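PDB 3OZQ: Serpin48, which inhibits the serine protease SPE with high specificity as part of innate immunity in the insect Tenebrio molitor. Local coordinates for residues V124-K129 and E155-L160; A138-Q143 and V164-L169; K220-P225 and Q262-A267; S317-S322 and F356-K361. One frame throughout, in Å; residues are numbered along the deposited sequence.

Interaction 1: V124-K129 and E155-L160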
loop_
_atom_site.group_PDB
_atom_site.type_symbol
_atom_site.label_atom_id
_atom_site.label_comp_id
_atom_site.label_asym_id
_atom_site.label_seq_id
_atom_site.Cartn_x
_atom_site.Cartn_y
_atom_site.Cartn_z
ATOM N N VAL A 124 -0.029 14.385 -21.776
ATOM C CA VAL A 124 0.294 13.260 -22.637
ATOM C C VAL A 124 -0.849 13.077 -23.611
ATOM O O VAL A 124 -2.006 13.309 -23.263
ATOM C CB VAL A 124 0.527 11.940 -21.825
ATOM C CG1 VAL A 124 -0.745 11.510 -21.106
ATOM C CG2 VAL A 124 1.023 10.822 -22.733
ATOM N N ASP A 125 -0.519 12.682 -24.836
ATOM C CA ASP A 125 -1.536 12.405 -25.838
ATOM C C ASP A 125 -2.037 10.977 -25.714
ATOM O O ASP A 125 -1.325 10.036 -26.059
ATOM C CB ASP A 125 -0.980 12.619 -27.245
ATOM C CG ASP A 125 -2.068 12.569 -28.311
ATOM O OD1 ASP A 125 -3.207 12.171 -27.983
ATOM O OD2 ASP A 125 -1.785 12.926 -29.475
ATOM N N PHE A 126 -3.269 10.815 -25.240
ATOM C CA PHE A 126 -3.849 9.479 -25.099
ATOM C C PHE A 126 -4.396 8.938 -26.431
ATOM O O PHE A 126 -4.819 7.783 -26.509
ATOM C CB PHE A 126 -4.949 9.459 -24.029
ATOM C CG PHE A 126 -4.481 9.865 -22.640
ATOM C CD1 PHE A 126 -3.755 8.992 -21.845
ATOM C CD2 PHE A 126 -4.802 11.107 -22.129
ATOM C CE1 PHE A 126 -3.338 9.365 -20.568
ATOM C CE2 PHE A 126 -4.394 11.484 -20.851
ATOM C CZ PHE A 126 -3.672 10.622 -20.077
ATOM N N SER A 127 -4.394 9.774 -27.470
ATOM C CA SER A 127 -4.877 9.359 -28.790
ATOM C C SER A 127 -4.219 8.059 -29.217
ATOM O O SER A 127 -4.897 7.060 -29.470
ATOM C CB SER A 127 -4.590 10.427 -29.855
ATOM O OG SER A 127 -5.360 11.591 -29.646
ATOM N N GLU A 128 -2.893 8.092 -29.310
ATOM C CA GLU A 128 -2.113 6.922 -29.671
ATOM C C GLU A 128 -1.989 6.043 -28.432
ATOM O O GLU A 128 -1.104 6.260 -27.614
ATOM C CB GLU A 128 -0.722 7.347 -30.142
ATOM C CG GLU A 128 -0.714 8.355 -31.282
ATOM C CD GLU A 128 -0.993 7.717 -32.631
ATOM O OE1 GLU A 128 -0.107 6.983 -33.126
ATOM O OE2 GLU A 128 -2.092 7.950 -33.188
ATOM N N LYS A 129 -2.871 5.057 -28.303
ATOM C CA LYS A 129 -2.972 4.273 -27.073
ATOM C C LYS A 129 -1.631 3.725 -26.621
ATOM O O LYS A 129 -1.212 3.956 -25.483
ATOM C CB LYS A 129 -3.976 3.127 -27.227
ATOM C CG LYS A 129 -5.441 3.554 -27.404
ATOM C CD LYS A 129 -6.347 2.315 -27.495
ATOM C CE LYS A 129 -7.835 2.643 -27.383
ATOM N NZ LYS A 129 -8.481 3.055 -28.668
ATOM N N GLU A 155 -4.926 -1.086 -23.103
ATOM C CA GLU A 155 -6.340 -1.327 -23.343
ATOM C C GLU A 155 -7.268 -0.453 -22.490
ATOM O O GLU A 155 -8.429 -0.253 -22.848
ATOM C CB GLU A 155 -6.667 -2.809 -23.147
ATOM C CG GLU A 155 -6.019 -3.718 -24.190
ATOM C CD GLU A 155 -6.564 -3.497 -25.594
ATOM O OE1 GLU A 155 -7.518 -4.208 -25.972
ATOM O OE2 GLU A 155 -6.039 -2.620 -26.320
ATOM N N ILE A 156 -6.764 0.065 -21.372
ATOM C CA ILE A 156 -7.589 0.896 -20.494
ATOM C C ILE A 156 -7.759 2.296 -21.056
ATOM O O ILE A 156 -8.641 3.047 -20.634
ATOM C CB ILE A 156 -7.005 1.002 -19.066
ATOM C CG1 ILE A 156 -5.731 1.852 -19.068
ATOM C CG2 ILE A 156 -6.760 -0.363 -18.496
ATOM C CD1 ILE A 156 -5.384 2.455 -17.724
ATOM N N LEU A 157 -6.908 2.648 -22.013
ATOM C CA LEU A 157 -6.943 3.972 -22.625
ATOM C C LEU A 157 -7.959 4.032 -23.759
ATOM O O LEU A 157 -8.133 3.062 -24.493
ATOM C CB LEU A 157 -5.562 4.330 -23.170
ATOM C CG LEU A 157 -4.420 4.178 -22.167
ATOM C CD1 LEU A 157 -3.119 4.624 -22.805
ATOM C CD2 LEU A 157 -4.731 4.998 -20.916
ATOM N N ASN A 158 -8.617 5.178 -23.907
ATOM C CA ASN A 158 -9.566 5.367 -24.999
ATOM C C ASN A 158 -9.750 6.822 -25.376
ATOM O O ASN A 158 -9.143 7.717 -24.778
ATOM C CB ASN A 158 -10.908 4.719 -24.658
ATOM C CG ASN A 158 -11.538 5.313 -23.426
ATOM O OD1 ASN A 158 -11.533 6.530 -23.238
ATOM N ND2 ASN A 158 -12.082 4.459 -22.577
ATOM N N ASN A 159 -10.590 7.060 -26.380
ATOM C CA ASN A 159 -10.826 8.411 -26.862
ATOM C C ASN A 159 -11.273 9.358 -25.752
ATOM O O ASN A 159 -11.071 10.566 -25.848
ATOM C CB ASN A 159 -11.800 8.435 -28.061
ATOM C CG ASN A 159 -12.972 7.470 -27.902
ATOM O OD1 ASN A 159 -14.110 7.890 -27.697
ATOM N ND2 ASN A 159 -12.701 6.177 -28.036
ATOM N N LEU A 160 -11.856 8.807 -24.689
ATOM C CA LEU A 160 -12.285 9.635 -23.561
ATOM C C LEU A 160 -11.298 9.729 -22.384
ATOM O O LEU A 160 -11.624 10.319 -21.361
ATOM C CB LEU A 160 -13.641 9.168 -23.040
ATOM C CG LEU A 160 -14.878 9.725 -23.745
ATOM C CD1 LEU A 160 -16.107 9.334 -22.942
ATOM C CD2 LEU A 160 -14.784 11.231 -23.900
#
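Lys129 meets the backbone carbonyl of Leu157 with carbons and not with its ammonium group: CE comes unusually near Leu157 O, at a doubtful 2.9 Å, CD lies 3.6 Å from the same oxygen, and NZ stays 4.2 Å from it. The bend at the last torsion (chi4 84°) accounts for this, since it turns NZ aside after the extended chain has run alongside the carbonyl. The link is returned by a leucine branch, Leu157 CD1 coming within 3.4 Å of Lys129 O. No hydrogen bond joins 124-129 to 155-160, and Glu155 OE2, 6.6 Å from Lys129 NZ, is too far for a salt bridge. The other branch, Leu157 CD2, approaches Phe126 CD1 obliquely at 4.2 Å. That ring has Val124 CG1 over one face, offset toward its rim, and also touches Tyr98 of strand 90-100. With an alanine here, the aliphatic chain of Lys129 is gone, which would probably leave the Leu157 carbonyl without its cover. Within 124-129 the turn is fixed by Asp125 OD1, which accepts Ser127 N at 2.7 Å from above the carboxylate plane, an Asx turn, and a weak bond from Ser127 OG. Glu128 then takes the N-cap position of helix 129-143, and Leu157 also packs on Ala132 in its first turn. Strand, turn and helix start on one side, and the returning chain on the other, are the arrangement of the serpin fold where the chain leaves sheet A for helix F and comes back to the sheet.

Interaction 2: A138-Q143 and V164-L169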
loop_
_atom_site.group_PDB
_atom_site.type_symbol
_atom_site.label_atom_id
_atom_site.label_comp_id
_atom_site.label_asym_id
_atom_site.label_seq_id
_atom_site.Cartn_x
_atom_site.Cartn_y
_atom_site.Cartn_z
ATOM N N ALA A 138 7.336 3.646 -19.072
ATOM C CA ALA A 138 8.782 3.810 -19.137
ATOM C C ALA A 138 9.200 4.746 -18.019
ATOM O O ALA A 138 10.248 4.554 -17.395
ATOM C CB ALA A 138 9.215 4.354 -20.500
ATOM N N TRP A 139 8.361 5.744 -17.763
ATOM C CA TRP A 139 8.599 6.688 -16.686
ATOM C C TRP A 139 8.612 5.937 -15.359
ATOM O O TRP A 139 9.539 6.075 -14.564
ATOM C CB TRP A 139 7.539 7.792 -16.656
ATOM C CG TRP A 139 7.817 8.791 -15.559
ATOM C CD1 TRP A 139 8.703 9.828 -15.608
ATOM C CD2 TRP A 139 7.248 8.811 -14.240
ATOM N NE1 TRP A 139 8.708 10.503 -14.410
ATOM C CE2 TRP A 139 7.823 9.901 -13.554
ATOM C CE3 TRP A 139 6.292 8.026 -13.582
ATOM C CZ2 TRP A 139 7.479 10.225 -12.238
ATOM C CZ3 TRP A 139 5.952 8.350 -12.269
ATOM C CH2 TRP A 139 6.543 9.440 -11.615
ATOM N N VAL A 140 7.575 5.133 -15.139
ATOM C CA VAL A 140 7.492 4.294 -13.945
ATOM C C VAL A 140 8.733 3.415 -13.778
ATOM O O VAL A 140 9.248 3.260 -12.673
ATOM C CB VAL A 140 6.240 3.396 -13.976
ATOM C CG1 VAL A 140 6.401 2.193 -13.009
ATOM C CG2 VAL A 140 4.999 4.202 -13.648
ATOM N N GLU A 141 9.215 2.837 -14.874
ATOM C CA GLU A 141 10.392 1.976 -14.789
ATOM C C GLU A 141 11.611 2.774 -14.361
ATOM O O GLU A 141 12.297 2.389 -13.427
ATOM C CB GLU A 141 10.667 1.257 -16.111
ATOM C CG GLU A 141 9.672 0.153 -16.433
ATOM C CD GLU A 141 10.161 -0.784 -17.534
ATOM O OE1 GLU A 141 9.450 -0.910 -18.553
ATOM O OE2 GLU A 141 11.242 -1.404 -17.385
ATOM N N GLU A 142 11.887 3.887 -15.039
ATOM C CA GLU A 142 13.035 4.709 -14.663
ATOM C C GLU A 142 12.984 5.100 -13.180
ATOM O O GLU A 142 14.009 5.146 -12.506
ATOM C CB GLU A 142 13.121 5.966 -15.526
ATOM C CG GLU A 142 13.540 7.217 -14.756
ATOM C CD GLU A 142 12.707 8.457 -15.118
ATOM O OE1 GLU A 142 12.503 8.731 -16.329
ATOM O OE2 GLU A 142 12.249 9.156 -14.184
ATOM N N GLN A 143 11.783 5.375 -12.684
ATOM C CA GLN A 143 11.602 5.868 -11.318
ATOM C C GLN A 143 11.575 4.762 -10.262
ATOM O O GLN A 143 11.646 5.042 -9.068
ATOM C CB GLN A 143 10.317 6.694 -11.217
ATOM C CG GLN A 143 10.426 8.082 -11.802
ATOM C CD GLN A 143 11.397 8.940 -11.026
ATOM O OE1 GLN A 143 11.132 9.319 -9.881
ATOM N NE2 GLN A 143 12.541 9.233 -11.633
ATOM N N VAL A 164 -5.310 10.394 -15.835
ATOM C CA VAL A 164 -4.905 9.104 -15.317
ATOM C C VAL A 164 -3.972 9.309 -14.134
ATOM O O VAL A 164 -2.970 10.017 -14.249
ATOM C CB VAL A 164 -4.190 8.265 -16.394
ATOM C CG1 VAL A 164 -3.669 6.959 -15.793
ATOM C CG2 VAL A 164 -5.141 7.997 -17.554
ATOM N N LEU A 165 -4.330 8.702 -13.003
ATOM C CA LEU A 165 -3.463 8.634 -11.817
ATOM C C LEU A 165 -2.659 7.351 -11.845
ATOM O O LEU A 165 -3.221 6.260 -11.870
ATOM C CB LEU A 165 -4.277 8.638 -10.519
ATOM C CG LEU A 165 -5.320 9.701 -10.163
ATOM C CD1 LEU A 165 -5.196 10.130 -8.712
ATOM C CD2 LEU A 165 -5.346 10.898 -11.103
ATOM N N ILE A 166 -1.344 7.490 -11.827
ATOM C CA ILE A 166 -0.443 6.349 -11.772
ATOM C C ILE A 166 0.219 6.321 -10.399
ATOM O O ILE A 166 0.657 7.363 -9.913
ATOM C CB ILE A 166 0.669 6.499 -12.805
ATOM C CG1 ILE A 166 0.112 6.249 -14.201
ATOM C CG2 ILE A 166 1.785 5.541 -12.503
ATOM C CD1 ILE A 166 -0.913 5.148 -14.244
ATOM N N ASN A 167 0.293 5.139 -9.793
ATOM C CA ASN A 167 0.798 4.985 -8.410
ATOM C C ASN A 167 1.567 3.683 -8.225
ATOM O O ASN A 167 0.985 2.663 -7.903
ATOM C CB ASN A 167 -0.388 5.022 -7.447
ATOM C CG ASN A 167 0.012 4.920 -5.983
ATOM O OD1 ASN A 167 1.163 5.139 -5.608
ATOM N ND2 ASN A 167 -0.968 4.627 -5.145
ATOM N N ALA A 168 2.873 3.727 -8.444
ATOM C CA ALA A 168 3.715 2.550 -8.355
ATOM C C ALA A 168 4.614 2.706 -7.149
ATOM O O ALA A 168 5.168 3.782 -6.925
ATOM C CB ALA A 168 4.555 2.412 -9.576
ATOM N N LEU A 169 4.767 1.638 -6.378
ATOM C CA LEU A 169 5.653 1.685 -5.213
ATOM C C LEU A 169 6.104 0.327 -4.715
ATOM O O LEU A 169 5.570 -0.715 -5.089
ATOM C CB LEU A 169 5.051 2.478 -4.029
ATOM C CG LEU A 169 3.599 2.375 -3.523
ATOM C CD1 LEU A 169 2.806 1.208 -4.034
ATOM C CD2 LEU A 169 3.462 2.496 -1.980
#
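Between Ile166 and Ala168, the two residues of strand 163-174 that meet Val140, Asn167 points its side chain to the other side of the strand, where OD1 is gripped twice: by a hydrogen bond with Ser40 OG and a weak one with Asn95 ND2. The same side chain packs on Ala41 and Leu44 of helix 38-50. The contact with helix 129-143 is purely apolar. Val140 divides its methyls between the two strand residues, CG2 lying 3.7 Å from Ile166 CG2 and CG1 3.9 Å from Ala168 CB. With CG1 anti to the backbone N (chi1 160°), the valine fork straddles the step from Ile166 to Ala168, and the Val140 and Ile166 side chains cross obliquely. This is helix F of the serpin fold lying across sheet A: Val140 CA comes 7.0 Å from Ala168 CA. The strand is bonded on one edge to 90-100 and on the other to 310-321, through Leu165 and Asn167, so the gap into which serpins insert a cleaved reactive loop is closed here. Leu151 and Val152, in the chain leaving the helix, also pack on Ile166, and Leu151 reaches Ala168. Farther round the helix, Gln143 CG sits over one face of the Trp139 ring, which makes a cation-pi contact with Lys96. Gln143 NE2 donates to the anti lone pair of Glu142 OE2 at 2.6 Å, tilted 23° from its own amide plane.

Interaction 3: K220-P225 and Q262-A267; sequences KLLELP and QLVNVA
Leu222 reaches from strand 219-225 toward two valines of strand 260-278, one for each terminal methyl. Its CD2 meets Val266 CG1 at 3.7 Å, and its CD1 faces Val264 CG1 at a looser 4.4 Å. The leucine and Val266 side chains cross at about a right angle. Two torsions set this up. CG of Leu222 stands anti to the backbone N (chi1 171°), which extends the fork across the gap, and in Val266 CG1, the branch that meets the leucine, lies anti to the carbonyl carbon (chi1 -47°), which leaves CG2 in the crowded position between N and that carbon. The nearest CA atoms, those of Leu222 and Val266, are 9.0 Å apart and no hydrogen bond spans the segments, which is the evidence for face packing between layers. Aromatic residues form the next shell: Phe350 touches both Leu222 and Val264, Phe209 borders Leu222, and Phe179 packs on Val266. The layers are those of serpin sheets B and C. Strand 219-225 is bonded to 207-214 and 231-237, whereas 262-267 belongs to strand 260-278, which pairs with 196-205 and 348-351. Polar anchors lie at the margin, where Lys220 NZ bonds Gln349 O, Gln262 OE1 bonds Lys348 NZ and Asn265 OD1 takes Glu206 N. With methyl groups alone meeting at the centre, the contact has no directional bond of its own, and its alignment probably comes from the strand pairing around it.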
loop_
_atom_site.group_PDB
_atom_site.type_symbol
_atom_site.label_atom_id
_atom_site.label_comp_id
_atom_site.label_asym_id
_atom_site.label_seq_id
_atom_site.Cartn_x
_atom_site.Cartn_y
_atom_site.Cartn_z
ATOM N N LYS A 220 -3.589 -14.817 16.636
ATOM C CA LYS A 220 -2.395 -14.303 17.280
ATOM C C LYS A 220 -1.812 -13.251 16.354
ATOM O O LYS A 220 -1.964 -13.349 15.140
ATOM C CB LYS A 220 -1.367 -15.415 17.464
ATOM C CG LYS A 220 -1.722 -16.489 18.480
ATOM C CD LYS A 220 -0.532 -17.431 18.645
ATOM C CE LYS A 220 -0.827 -18.606 19.586
ATOM N NZ LYS A 220 0.049 -19.786 19.281
ATOM N N LEU A 221 -1.133 -12.266 16.932
ATOM C CA LEU A 221 -0.503 -11.202 16.169
ATOM C C LEU A 221 0.939 -11.096 16.591
ATOM O O LEU A 221 1.252 -11.157 17.778
ATOM C CB LEU A 221 -1.178 -9.849 16.423
ATOM C CG LEU A 221 -2.665 -9.719 16.112
ATOM C CD1 LEU A 221 -3.484 -10.065 17.335
ATOM C CD2 LEU A 221 -2.959 -8.302 15.654
ATOM N N LEU A 222 1.814 -10.943 15.612
ATOM C CA LEU A 222 3.236 -10.839 15.866
ATOM C C LEU A 222 3.785 -9.674 15.082
ATOM O O LEU A 222 3.546 -9.566 13.889
ATOM C CB LEU A 222 3.947 -12.103 15.406
ATOM C CG LEU A 222 5.471 -12.005 15.419
ATOM C CD1 LEU A 222 5.981 -11.992 16.836
ATOM C CD2 LEU A 222 6.088 -13.164 14.652
ATOM N N GLU A 223 4.546 -8.813 15.736
ATOM C CA GLU A 223 5.135 -7.693 15.024
ATOM C C GLU A 223 6.647 -7.868 14.899
ATOM O O GLU A 223 7.380 -7.883 15.888
ATOM C CB GLU A 223 4.718 -6.378 15.704
ATOM C CG GLU A 223 5.587 -5.203 15.424
ATOM C CD GLU A 223 5.148 -3.962 16.203
ATOM O OE1 GLU A 223 3.981 -3.903 16.655
ATOM O OE2 GLU A 223 5.978 -3.042 16.349
ATOM N N LEU A 224 7.094 -8.062 13.667
ATOM C CA LEU A 224 8.502 -8.267 13.357
ATOM C C LEU A 224 9.124 -6.925 13.019
ATOM O O LEU A 224 8.673 -6.244 12.094
ATOM C CB LEU A 224 8.658 -9.225 12.174
ATOM C CG LEU A 224 8.288 -10.700 12.371
ATOM C CD1 LEU A 224 8.289 -11.422 11.034
ATOM C CD2 LEU A 224 9.241 -11.377 13.338
ATOM N N PRO A 225 10.161 -6.545 13.776
ATOM C CA PRO A 225 10.763 -5.213 13.722
ATOM C C PRO A 225 11.763 -5.078 12.593
ATOM O O PRO A 225 12.569 -5.982 12.342
ATOM C CB PRO A 225 11.473 -5.086 15.086
ATOM C CG PRO A 225 11.042 -6.323 15.894
ATOM C CD PRO A 225 10.735 -7.356 14.861
ATOM N N GLN A 262 7.185 -10.791 24.084
ATOM C CA GLN A 262 7.219 -12.130 24.656
ATOM C C GLN A 262 8.230 -12.987 23.924
ATOM O O GLN A 262 8.506 -12.770 22.750
ATOM C CB GLN A 262 5.838 -12.783 24.610
ATOM C CG GLN A 262 4.762 -12.000 25.357
ATOM C CD GLN A 262 3.702 -12.899 25.970
ATOM O OE1 GLN A 262 4.013 -13.791 26.756
ATOM N NE2 GLN A 262 2.442 -12.669 25.611
ATOM N N LEU A 263 8.785 -13.966 24.629
ATOM C CA LEU A 263 9.753 -14.873 24.045
ATOM C C LEU A 263 9.037 -15.801 23.076
ATOM O O LEU A 263 8.057 -16.449 23.432
ATOM C CB LEU A 263 10.418 -15.696 25.143
ATOM C CG LEU A 263 11.526 -16.603 24.639
ATOM C CD1 LEU A 263 12.641 -15.759 24.038
ATOM C CD2 LEU A 263 12.042 -17.473 25.785
ATOM N N VAL A 264 9.523 -15.877 21.849
ATOM C CA VAL A 264 8.755 -16.544 20.816
ATOM C C VAL A 264 9.666 -17.179 19.795
ATOM O O VAL A 264 10.787 -16.721 19.586
ATOM C CB VAL A 264 7.786 -15.525 20.115
ATOM C CG1 VAL A 264 8.559 -14.347 19.556
ATOM C CG2 VAL A 264 6.960 -16.201 19.035
ATOM N N ASN A 265 9.189 -18.255 19.179
ATOM C CA ASN A 265 9.839 -18.820 18.010
ATOM C C ASN A 265 8.975 -18.503 16.802
ATOM O O ASN A 265 7.753 -18.563 16.881
ATOM C CB ASN A 265 9.997 -20.337 18.137
ATOM C CG ASN A 265 11.059 -20.740 19.150
ATOM O OD1 ASN A 265 11.951 -19.963 19.486
ATOM N ND2 ASN A 265 10.966 -21.967 19.633
ATOM N N VAL A 266 9.602 -18.178 15.682
ATOM C CA VAL A 266 8.842 -17.800 14.505
ATOM C C VAL A 266 9.186 -18.642 13.292
ATOM O O VAL A 266 10.356 -18.852 12.974
ATOM C CB VAL A 266 9.048 -16.314 14.145
ATOM C CG1 VAL A 266 8.904 -15.438 15.389
ATOM C CG2 VAL A 266 10.407 -16.127 13.518
ATOM N N ALA A 267 8.154 -19.112 12.609
ATOM C CA ALA A 267 8.330 -19.801 11.338
ATOM C C ALA A 267 7.580 -19.021 10.277
ATOM O O ALA A 267 6.348 -19.037 10.249
ATOM C CB ALA A 267 7.796 -21.223 11.410
#

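Interaction 4: S317-S322 and F356-K361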
loop_
_atom_site.group_PDB
_atom_site.type_symbol
_atom_site.label_atom_id
_atom_site.label_comp_id
_atom_site.label_asym_id
_atom_site.label_seq_id
_atom_site.Cartn_x
_atom_site.Cartn_y
_atom_site.Cartn_z
ATOM N N SER A 317 2.274 -2.486 -7.084
ATOM C CA SER A 317 3.280 -2.623 -6.036
ATOM C C SER A 317 3.676 -4.085 -5.892
ATOM O O SER A 317 2.962 -4.978 -6.348
ATOM C CB SER A 317 2.739 -2.083 -4.707
ATOM O OG SER A 317 1.747 -2.943 -4.171
ATOM N N PHE A 318 4.827 -4.318 -5.269
ATOM C CA PHE A 318 5.254 -5.664 -4.918
ATOM C C PHE A 318 5.973 -5.660 -3.583
ATOM O O PHE A 318 6.391 -4.608 -3.075
ATOM C CB PHE A 318 6.176 -6.248 -5.985
ATOM C CG PHE A 318 7.530 -5.628 -6.015
ATOM C CD1 PHE A 318 7.733 -4.423 -6.675
ATOM C CD2 PHE A 318 8.606 -6.242 -5.401
ATOM C CE1 PHE A 318 8.986 -3.841 -6.707
ATOM C CE2 PHE A 318 9.860 -5.664 -5.426
ATOM C CZ PHE A 318 10.050 -4.465 -6.082
ATOM N N ILE A 319 6.090 -6.851 -3.019
ATOM C CA ILE A 319 6.857 -7.074 -1.809
ATOM C C ILE A 319 7.578 -8.405 -1.962
ATOM O O ILE A 319 7.047 -9.368 -2.541
ATOM C CB ILE A 319 5.969 -7.130 -0.568
ATOM C CG1 ILE A 319 6.837 -7.191 0.702
ATOM C CG2 ILE A 319 5.043 -8.345 -0.653
ATOM C CD1 ILE A 319 6.049 -7.110 1.997
ATOM N N ASP A 320 8.806 -8.443 -1.479
ATOM C CA ASP A 320 9.613 -9.635 -1.612
ATOM C C ASP A 320 10.250 -9.886 -0.255
ATOM O O ASP A 320 11.138 -9.149 0.177
ATOM C CB ASP A 320 10.656 -9.447 -2.716
ATOM C CG ASP A 320 11.318 -10.752 -3.117
ATOM O OD1 ASP A 320 11.989 -10.778 -4.174
ATOM O OD2 ASP A 320 11.164 -11.755 -2.376
ATOM N N VAL A 321 9.756 -10.904 0.442
ATOM C CA VAL A 321 10.145 -11.114 1.828
ATOM C C VAL A 321 11.126 -12.257 1.926
ATOM O O VAL A 321 10.839 -13.367 1.495
ATOM C CB VAL A 321 8.929 -11.371 2.726
ATOM C CG1 VAL A 321 9.373 -11.796 4.097
ATOM C CG2 VAL A 321 8.078 -10.106 2.819
ATOM N N SER A 322 12.291 -11.969 2.493
ATOM C CA SER A 322 13.369 -12.944 2.570
ATOM C C SER A 322 14.090 -12.874 3.920
ATOM O O SER A 322 13.618 -12.225 4.860
ATOM C CB SER A 322 14.351 -12.713 1.427
ATOM O OG SER A 322 14.989 -11.459 1.603
ATOM N N PHE A 356 -2.667 -15.924 6.015
ATOM C CA PHE A 356 -2.545 -14.852 6.994
ATOM C C PHE A 356 -2.654 -13.467 6.350
ATOM O O PHE A 356 -2.443 -13.317 5.155
ATOM C CB PHE A 356 -1.211 -14.956 7.716
ATOM C CG PHE A 356 -0.012 -14.896 6.808
ATOM C CD1 PHE A 356 0.689 -13.717 6.642
ATOM C CD2 PHE A 356 0.425 -16.021 6.136
ATOM C CE1 PHE A 356 1.801 -13.664 5.818
ATOM C CE2 PHE A 356 1.539 -15.974 5.311
ATOM C CZ PHE A 356 2.223 -14.798 5.147
ATOM N N ILE A 357 -2.972 -12.472 7.175
ATOM C CA ILE A 357 -2.938 -11.070 6.787
ATOM C C ILE A 357 -1.621 -10.498 7.305
ATOM O O ILE A 357 -1.120 -10.940 8.333
ATOM C CB ILE A 357 -4.123 -10.320 7.436
ATOM C CG1 ILE A 357 -5.452 -10.805 6.855
ATOM C CG2 ILE A 357 -3.972 -8.804 7.320
ATOM C CD1 ILE A 357 -6.669 -10.203 7.553
ATOM N N PHE A 358 -1.053 -9.530 6.594
ATOM C CA PHE A 358 0.133 -8.829 7.068
ATOM C C PHE A 358 0.017 -7.344 6.754
ATOM O O PHE A 358 -0.757 -6.937 5.886
ATOM C CB PHE A 358 1.394 -9.360 6.403
ATOM C CG PHE A 358 1.418 -9.141 4.929
ATOM C CD1 PHE A 358 1.855 -7.936 4.395
ATOM C CD2 PHE A 358 0.958 -10.122 4.067
ATOM C CE1 PHE A 358 1.861 -7.727 3.022
ATOM C CE2 PHE A 358 0.966 -9.919 2.707
ATOM C CZ PHE A 358 1.406 -8.710 2.178
ATOM N N TYR A 359 0.799 -6.535 7.457
ATOM C CA TYR A 359 0.848 -5.121 7.144
ATOM C C TYR A 359 2.129 -4.491 7.641
ATOM O O TYR A 359 2.675 -4.891 8.667
ATOM C CB TYR A 359 -0.401 -4.369 7.645
ATOM C CG TYR A 359 -0.614 -4.331 9.153
ATOM C CD1 TYR A 359 -1.527 -5.186 9.765
ATOM C CD2 TYR A 359 0.052 -3.405 9.950
ATOM C CE1 TYR A 359 -1.747 -5.144 11.135
ATOM C CE2 TYR A 359 -0.157 -3.360 11.333
ATOM C CZ TYR A 359 -1.061 -4.233 11.908
ATOM O OH TYR A 359 -1.291 -4.196 13.262
ATOM N N ILE A 360 2.612 -3.514 6.882
ATOM C CA ILE A 360 3.833 -2.812 7.221
ATOM C C ILE A 360 3.452 -1.460 7.830
ATOM O O ILE A 360 2.647 -0.718 7.251
ATOM C CB ILE A 360 4.703 -2.591 5.969
ATOM C CG1 ILE A 360 5.284 -3.925 5.472
ATOM C CG2 ILE A 360 5.844 -1.638 6.261
ATOM C CD1 ILE A 360 6.259 -3.745 4.365
ATOM N N LYS A 361 4.018 -1.154 8.996
ATOM C CA LYS A 361 3.787 0.135 9.663
ATOM C C LYS A 361 5.067 0.922 9.750
ATOM O O LYS A 361 6.144 0.357 9.941
ATOM C CB LYS A 361 3.285 -0.033 11.094
ATOM C CG LYS A 361 1.816 -0.319 11.274
ATOM C CD LYS A 361 1.428 -0.238 12.766
ATOM C CE LYS A 361 2.239 -1.223 13.612
ATOM N NZ LYS A 361 1.861 -1.218 15.068
#
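Ile319 on strand 310-321 and the pair Phe358 and Ile360 on strand 356-362 belong to the buried interior of the serpin fold, where the fifth strand of sheet A faces a strand of sheet B. The facing strands are well separated, Ile319 CA lying 10.4 Å from Ile360 CA, and long side chains span the interval. Ile319 is fully extended, with CG1 anti to the backbone N (chi1 -173°) and the chain straight beyond it (chi2 174°). Its CD1 therefore meets Ile360 CD1 tip to tip at 4.1 Å. The same methyl approaches Phe358 CE1 obliquely at 4.4 Å, so one carbon serves both partners. Backbone bonding of Ile319 to Ile273 ties it to strand 260-278, and Phe358 packs on Ile273 as well, its ring also meeting that of Phe271 with the planes about 40° apart. On the sheet B side, Phe358 rests on Ile234 and Ile360 on Leu232, both from strand 231-237. All three touching residues are buried and no hydrogen bond links the segments: the contact is one of hydrocarbon against hydrocarbon, and its specificity is a matter of shape and reach.

How the interactions relate
Interactions 1 and 2 alternate along the chain and frame helix 129-143, at its start and on its last turns. Their centres are about 17 Å apart, and they touch where Phe126 CE1 comes 3.8 Å from Val164 CG2. Interactions 3 and 4 follow in series, centres about 15 Å apart, joined by a weak, long ion pair, Glu223 OE1 to Lys361 NZ (3.8 Å); strand 260-278, which carries 262-267, pairs farther along with strand 310-321. Interactions 1 and 3 lie on opposite sides of the chain's centre. Interactions 2 and 4, about 20 Å apart between centres, rest on adjacent strands 163-174 and 310-321, between which, as in other serpins, the cleaved reactive loop would probably insert.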